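PDB 6OM4: MccB protein from Escherichia coli, which takes part in making the peptide-nucleotide antibiotic microcin C7, binding ATP and the N-formylated MccA peptide and probably acting as a nucleotidyltransferase. Local coordinates for residues Ile139-Leu144 and Glu184-Glu189; Lys114-Val119 and Glu205-Val210. One frame throughout, in Å; residues are numbered along the deposited sequence.

Interaction 1. Residues Ile139-Leu144 and Glu184-Glu189; sequences IGEIIL and EISVSE
Leu144 and Val187 meet on one face of a Rossmann-type parallel sheet, where strands 141-146 and 186-191 are the two strands of a beta-alpha-beta unit connected through helix 170-181. Their side chains meet on a diagonal. The CG of Leu144 sits beside its own backbone N (chi1 -52°), which turns the branch back along the strand, and Val187 CG1 lies anti to its N and runs forward to meet it, bringing Leu144 CD1 to 3.6 Å from Val187 CG1. Ile142 repeats the pattern two residues earlier on the same face. It pairs with Val187 in register, yet its extended chain leans back across the strands and ends with CD1 at 4.0 Å from Ile185 CD1. Helix 170-181 packs on this face, Ile174 against Leu144 and Lys175 against Val187, while Ala135 of helix 125-136 touches both Ile142 and Ile185. The other face is more polar: the aliphatic part of Glu141 lies alongside Ser186, CG to CB 4.2 Å. Between the strands, four backbone bonds set the parallel register, Ser186 and Ser188 each giving an N-H and taking one. At the end where the strands begin, Ile185 CG2 packs 3.3 Å from Ile139 O, next to the bond from Ser186 N to Gly140 O. At the other end, Leu144 N points almost straight at Ser188 O, 2.9 Å away with 175° at the hydrogen.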
loop_
_atom_site.group_PDB
_atom_site.type_symbol
_atom_site.label_atom_id
_atom_site.label_comp_id
_atom_site.label_asym_id
_atom_site.label_seq_id
_atom_site.Cartn_x
_atom_site.Cartn_y
_atom_site.Cartn_z
ATOM N N ILE A 139 5.554 1.148 -11.269
ATOM C CA ILE A 139 6.289 2.301 -10.750
ATOM C C ILE A 139 7.571 2.461 -11.601
ATOM O O ILE A 139 8.375 1.525 -11.772
ATOM C CB ILE A 139 6.637 2.160 -9.251
ATOM C CG1 ILE A 139 5.404 2.273 -8.353
ATOM C CG2 ILE A 139 7.696 3.192 -8.861
ATOM C CD1 ILE A 139 4.907 3.696 -8.208
ATOM N N GLY A 140 7.768 3.660 -12.157
ATOM C CA GLY A 140 8.718 3.849 -13.248
ATOM C C GLY A 140 10.179 3.774 -12.806
ATOM O O GLY A 140 11.032 3.396 -13.609
ATOM N N GLU A 141 10.473 4.240 -11.587
ATOM C CA GLU A 141 11.834 4.332 -11.073
ATOM C C GLU A 141 11.886 3.919 -9.611
ATOM O O GLU A 141 11.220 4.496 -8.790
ATOM C CB GLU A 141 12.422 5.733 -11.218
ATOM C CG GLU A 141 13.930 5.721 -11.106
ATOM C CD GLU A 141 14.627 7.059 -11.308
ATOM O OE1 GLU A 141 13.964 8.015 -11.810
ATOM O OE2 GLU A 141 15.830 7.137 -10.963
ATOM N N ILE A 142 12.716 2.904 -9.333
ATOM C CA ILE A 142 12.904 2.369 -8.022
ATOM C C ILE A 142 14.397 2.471 -7.643
ATOM O O ILE A 142 15.294 2.039 -8.397
ATOM C CB ILE A 142 12.396 0.916 -7.935
ATOM C CG1 ILE A 142 10.916 0.807 -8.324
ATOM C CG2 ILE A 142 12.685 0.366 -6.556
ATOM C CD1 ILE A 142 10.365 -0.612 -8.231
ATOM N N ILE A 143 14.659 3.062 -6.466
ATOM C CA ILE A 143 16.024 3.235 -5.935
ATOM C C ILE A 143 16.140 2.347 -4.705
ATOM O O ILE A 143 15.371 2.513 -3.770
ATOM C CB ILE A 143 16.333 4.689 -5.547
ATOM C CG1 ILE A 143 15.867 5.692 -6.597
ATOM C CG2 ILE A 143 17.816 4.832 -5.199
ATOM C CD1 ILE A 143 16.420 5.485 -7.943
ATOM N N LEU A 144 17.059 1.386 -4.759
ATOM C CA LEU A 144 17.274 0.438 -3.697
ATOM C C LEU A 144 18.490 0.842 -2.856
ATOM O O LEU A 144 19.600 1.001 -3.375
ATOM C CB LEU A 144 17.506 -0.945 -4.311
ATOM C CG LEU A 144 16.463 -1.406 -5.307
ATOM C CD1 LEU A 144 16.989 -2.603 -6.056
ATOM C CD2 LEU A 144 15.151 -1.711 -4.599
ATOM N N GLU A 184 10.523 -2.910 -18.259
ATOM C CA GLU A 184 10.068 -1.589 -18.755
ATOM C C GLU A 184 10.390 -0.476 -17.727
ATOM O O GLU A 184 10.220 0.690 -18.046
ATOM C CB GLU A 184 8.570 -1.633 -19.106
ATOM C CG GLU A 184 8.199 -2.701 -20.152
ATOM C CD GLU A 184 6.721 -2.909 -20.513
ATOM O OE1 GLU A 184 5.911 -1.947 -20.379
ATOM O OE2 GLU A 184 6.355 -4.061 -20.916
ATOM N N ILE A 185 10.852 -0.813 -16.514
ATOM C CA ILE A 185 11.092 0.187 -15.479
ATOM C C ILE A 185 12.598 0.409 -15.307
ATOM O O ILE A 185 13.413 -0.283 -15.895
ATOM C CB ILE A 185 10.429 -0.205 -14.145
ATOM C CG1 ILE A 185 11.165 -1.377 -13.492
ATOM C CG2 ILE A 185 8.949 -0.473 -14.344
ATOM C CD1 ILE A 185 10.712 -1.670 -12.112
ATOM N N SER A 186 12.931 1.401 -14.479
ATOM C CA SER A 186 14.309 1.781 -14.164
ATOM C C SER A 186 14.585 1.457 -12.699
ATOM O O SER A 186 13.775 1.854 -11.837
ATOM C CB SER A 186 14.489 3.255 -14.446
ATOM O OG SER A 186 15.838 3.638 -14.223
ATOM N N VAL A 187 15.711 0.777 -12.413
ATOM C CA VAL A 187 16.123 0.452 -11.048
ATOM C C VAL A 187 17.583 0.853 -10.878
ATOM O O VAL A 187 18.391 0.566 -11.748
ATOM C CB VAL A 187 15.950 -1.052 -10.752
ATOM C CG1 VAL A 187 16.325 -1.367 -9.319
ATOM C CG2 VAL A 187 14.528 -1.515 -11.077
ATOM N N SER A 188 17.895 1.499 -9.755
ATOM C CA SER A 188 19.241 1.866 -9.401
ATOM C C SER A 188 19.497 1.479 -7.926
ATOM O O SER A 188 18.555 1.188 -7.179
ATOM C CB SER A 188 19.470 3.333 -9.755
ATOM O OG SER A 188 18.821 4.193 -8.833
ATOM N N GLU A 189 20.777 1.338 -7.568
ATOM C CA GLU A 189 21.217 0.892 -6.280
ATOM C C GLU A 189 22.070 1.981 -5.626
ATOM O O GLU A 189 22.826 2.669 -6.310
ATOM C CB GLU A 189 22.087 -0.361 -6.416
ATOM C CG GLU A 189 21.426 -1.516 -7.128
ATOM C CD GLU A 189 22.472 -2.562 -7.470
ATOM O OE1 GLU A 189 23.108 -3.086 -6.499
ATOM O OE2 GLU A 189 22.694 -2.820 -8.697
#

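Interaction 2. Residues Lys114-Val119 and Glu205-Val210; sequences KNAKVV and EADIWV
With chi1 at -70°, Asp207 keeps its CG beside its own backbone N, and chi2 of -83° swings the carboxylate so that OD2 meets the amide of Lys117. Lys117 N gives its hydrogen to the anti side of Asp207 OD2 at 2.7 Å, somewhat out of the carboxylate plane. The aspartate's own N-H goes to Lys117 O, with Asp207 N to Lys117 O 2.9 Å, a more bent bond. Both backbone polar groups of Lys117 are thus gripped by one residue, just ahead of the point where regular parallel pairing takes over. From there Val119 N bonds Ile208 O, and Val210 N bonds Val119 O at 2.8 Å. This places strand 117-121 beside 208-211, the neighbours at the centre of the Rossmann-type sheet. Val119 and Trp209 stand next to each other on one face of the sheet: Val119 CB comes 3.7 Å from Trp209 CD1 and CG1 sits over one face of the indole, whose NE1 is held by Pro204 O. Val119 CG2 also touches Ala206 CB at 3.7 Å. On the opposite face Val118 CG1 packs against Val210 CG2 at 3.8 Å, and Val118 and Ile208 are roofed by helix 292-311. A carboxylate standing in for a backbone carbonyl implies that the pairing is extended by side-chain chemistry where 205-207 is still loop; beyond it ordinary backbone bonds follow, with apolar side chains packed on both faces.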
loop_
_atom_site.group_PDB
_atom_site.type_symbol
_atom_site.label_atom_id
_atom_site.label_comp_id
_atom_site.label_asym_id
_atom_site.label_seq_id
_atom_site.Cartn_x
_atom_site.Cartn_y
_atom_site.Cartn_z
ATOM N N LYS A 114 3.889 5.364 -13.706
ATOM C CA LYS A 114 5.022 5.383 -14.636
ATOM C C LYS A 114 5.947 6.576 -14.352
ATOM O O LYS A 114 7.154 6.454 -14.537
ATOM C CB LYS A 114 4.521 5.414 -16.077
ATOM C CG LYS A 114 5.629 5.270 -17.106
ATOM C CD LYS A 114 5.152 5.306 -18.543
ATOM C CE LYS A 114 6.132 4.644 -19.497
ATOM N NZ LYS A 114 5.980 5.146 -20.888
ATOM N N ASN A 115 5.385 7.725 -13.978
ATOM C CA ASN A 115 6.155 8.979 -13.831
ATOM C C ASN A 115 6.766 9.108 -12.428
ATOM O O ASN A 115 7.509 10.052 -12.159
ATOM C CB ASN A 115 5.285 10.209 -14.115
ATOM C CG ASN A 115 4.990 10.404 -15.589
ATOM O OD1 ASN A 115 5.521 9.689 -16.439
ATOM N ND2 ASN A 115 4.126 11.358 -15.898
ATOM N N ALA A 116 6.456 8.167 -11.528
ATOM C CA ALA A 116 6.858 8.202 -10.128
ATOM C C ALA A 116 8.253 7.607 -9.902
ATOM O O ALA A 116 8.722 6.740 -10.647
ATOM C CB ALA A 116 5.872 7.424 -9.306
ATOM N N LYS A 117 8.882 8.094 -8.830
ATOM C CA LYS A 117 10.136 7.597 -8.298
ATOM C C LYS A 117 9.933 7.215 -6.840
ATOM O O LYS A 117 9.447 8.022 -6.006
ATOM C CB LYS A 117 11.194 8.688 -8.482
ATOM C CG LYS A 117 12.591 8.389 -7.961
ATOM C CD LYS A 117 13.496 9.644 -8.006
ATOM C CE LYS A 117 14.935 9.260 -8.259
ATOM N NZ LYS A 117 15.874 10.377 -8.004
ATOM N N VAL A 118 10.320 5.978 -6.492
ATOM C CA VAL A 118 10.206 5.527 -5.139
ATOM C C VAL A 118 11.585 5.064 -4.635
ATOM O O VAL A 118 12.280 4.346 -5.345
ATOM C CB VAL A 118 9.163 4.390 -5.016
ATOM C CG1 VAL A 118 9.125 3.816 -3.620
ATOM C CG2 VAL A 118 7.770 4.863 -5.473
ATOM N N VAL A 119 11.903 5.399 -3.376
ATOM C CA VAL A 119 13.092 4.940 -2.659
ATOM C C VAL A 119 12.674 3.799 -1.741
ATOM O O VAL A 119 11.719 3.915 -0.994
ATOM C CB VAL A 119 13.731 6.080 -1.838
ATOM C CG1 VAL A 119 14.759 5.558 -0.859
ATOM C CG2 VAL A 119 14.327 7.129 -2.732
ATOM N N GLU A 205 15.811 12.598 -3.067
ATOM C CA GLU A 205 14.424 12.999 -3.099
ATOM C C GLU A 205 13.663 12.032 -4.007
ATOM O O GLU A 205 14.223 11.511 -4.963
ATOM C CB GLU A 205 14.339 14.441 -3.608
ATOM C CG GLU A 205 12.951 14.955 -3.915
ATOM C CD GLU A 205 12.965 16.400 -4.415
ATOM O OE1 GLU A 205 14.073 16.887 -4.812
ATOM O OE2 GLU A 205 11.876 17.052 -4.402
ATOM N N ALA A 206 12.382 11.800 -3.698
ATOM C CA ALA A 206 11.533 10.958 -4.503
ATOM C C ALA A 206 10.067 11.306 -4.214
ATOM O O ALA A 206 9.776 12.066 -3.300
ATOM C CB ALA A 206 11.821 9.503 -4.196
ATOM N N ASP A 207 9.154 10.680 -4.955
ATOM C CA ASP A 207 7.716 10.873 -4.711
ATOM C C ASP A 207 7.368 10.425 -3.291
ATOM O O ASP A 207 6.509 11.051 -2.657
ATOM C CB ASP A 207 6.878 10.170 -5.786
ATOM C CG ASP A 207 7.012 10.860 -7.141
ATOM O OD1 ASP A 207 6.296 11.849 -7.343
ATOM O OD2 ASP A 207 7.870 10.463 -7.960
ATOM N N ILE A 208 7.997 9.324 -2.831
ATOM C CA ILE A 208 7.824 8.768 -1.488
ATOM C C ILE A 208 9.024 7.865 -1.170
ATOM O O ILE A 208 9.614 7.222 -2.081
ATOM C CB ILE A 208 6.473 8.031 -1.362
ATOM C CG1 ILE A 208 6.222 7.641 0.093
ATOM C CG2 ILE A 208 6.392 6.847 -2.333
ATOM C CD1 ILE A 208 4.778 7.279 0.405
ATOM N N TRP A 209 9.418 7.870 0.103
ATOM C CA TRP A 209 10.313 6.895 0.647
ATOM C C TRP A 209 9.520 5.775 1.320
ATOM O O TRP A 209 8.679 6.027 2.213
ATOM C CB TRP A 209 11.217 7.530 1.706
ATOM C CG TRP A 209 12.226 8.512 1.190
ATOM C CD1 TRP A 209 12.411 8.994 -0.067
ATOM C CD2 TRP A 209 13.222 9.128 2.019
ATOM N NE1 TRP A 209 13.486 9.862 -0.081
ATOM C CE2 TRP A 209 13.964 9.998 1.199
ATOM C CE3 TRP A 209 13.535 9.017 3.378
ATOM C CZ2 TRP A 209 15.047 10.727 1.710
ATOM C CZ3 TRP A 209 14.595 9.739 3.879
ATOM C CH2 TRP A 209 15.294 10.624 3.066
ATOM N N VAL A 210 9.935 4.542 1.017
ATOM C CA VAL A 210 9.514 3.411 1.754
ATOM C C VAL A 210 10.592 3.150 2.800
ATOM O O VAL A 210 11.703 2.776 2.451
ATOM C CB VAL A 210 9.308 2.178 0.859
ATOM C CG1 VAL A 210 9.028 0.941 1.710
ATOM C CG2 VAL A 210 8.206 2.416 -0.184
#

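How the interactions relate
Strands 141-146 and 117-121 are neighbours in one sheet, so the two contacts join directly: Glu141 O faces Val118 N and Ile143 N faces Val118 O, each at 2.9 Å, probably as hydrogen bonds. Both contacts are partly buried. Interaction 2 lies among the inner strands, with further strands on both sides, and has apolar side chains on both faces, including an indole. Interaction 1 holds the strand that is outermost within this chain, and Glu141, Ser186 and Ser188 make one face more polar. Its bonding is regular backbone ladder throughout, whereas in interaction 2 the loop at 205-207 bonds through a carboxylate. Helix 125-136 packs on side chains of both.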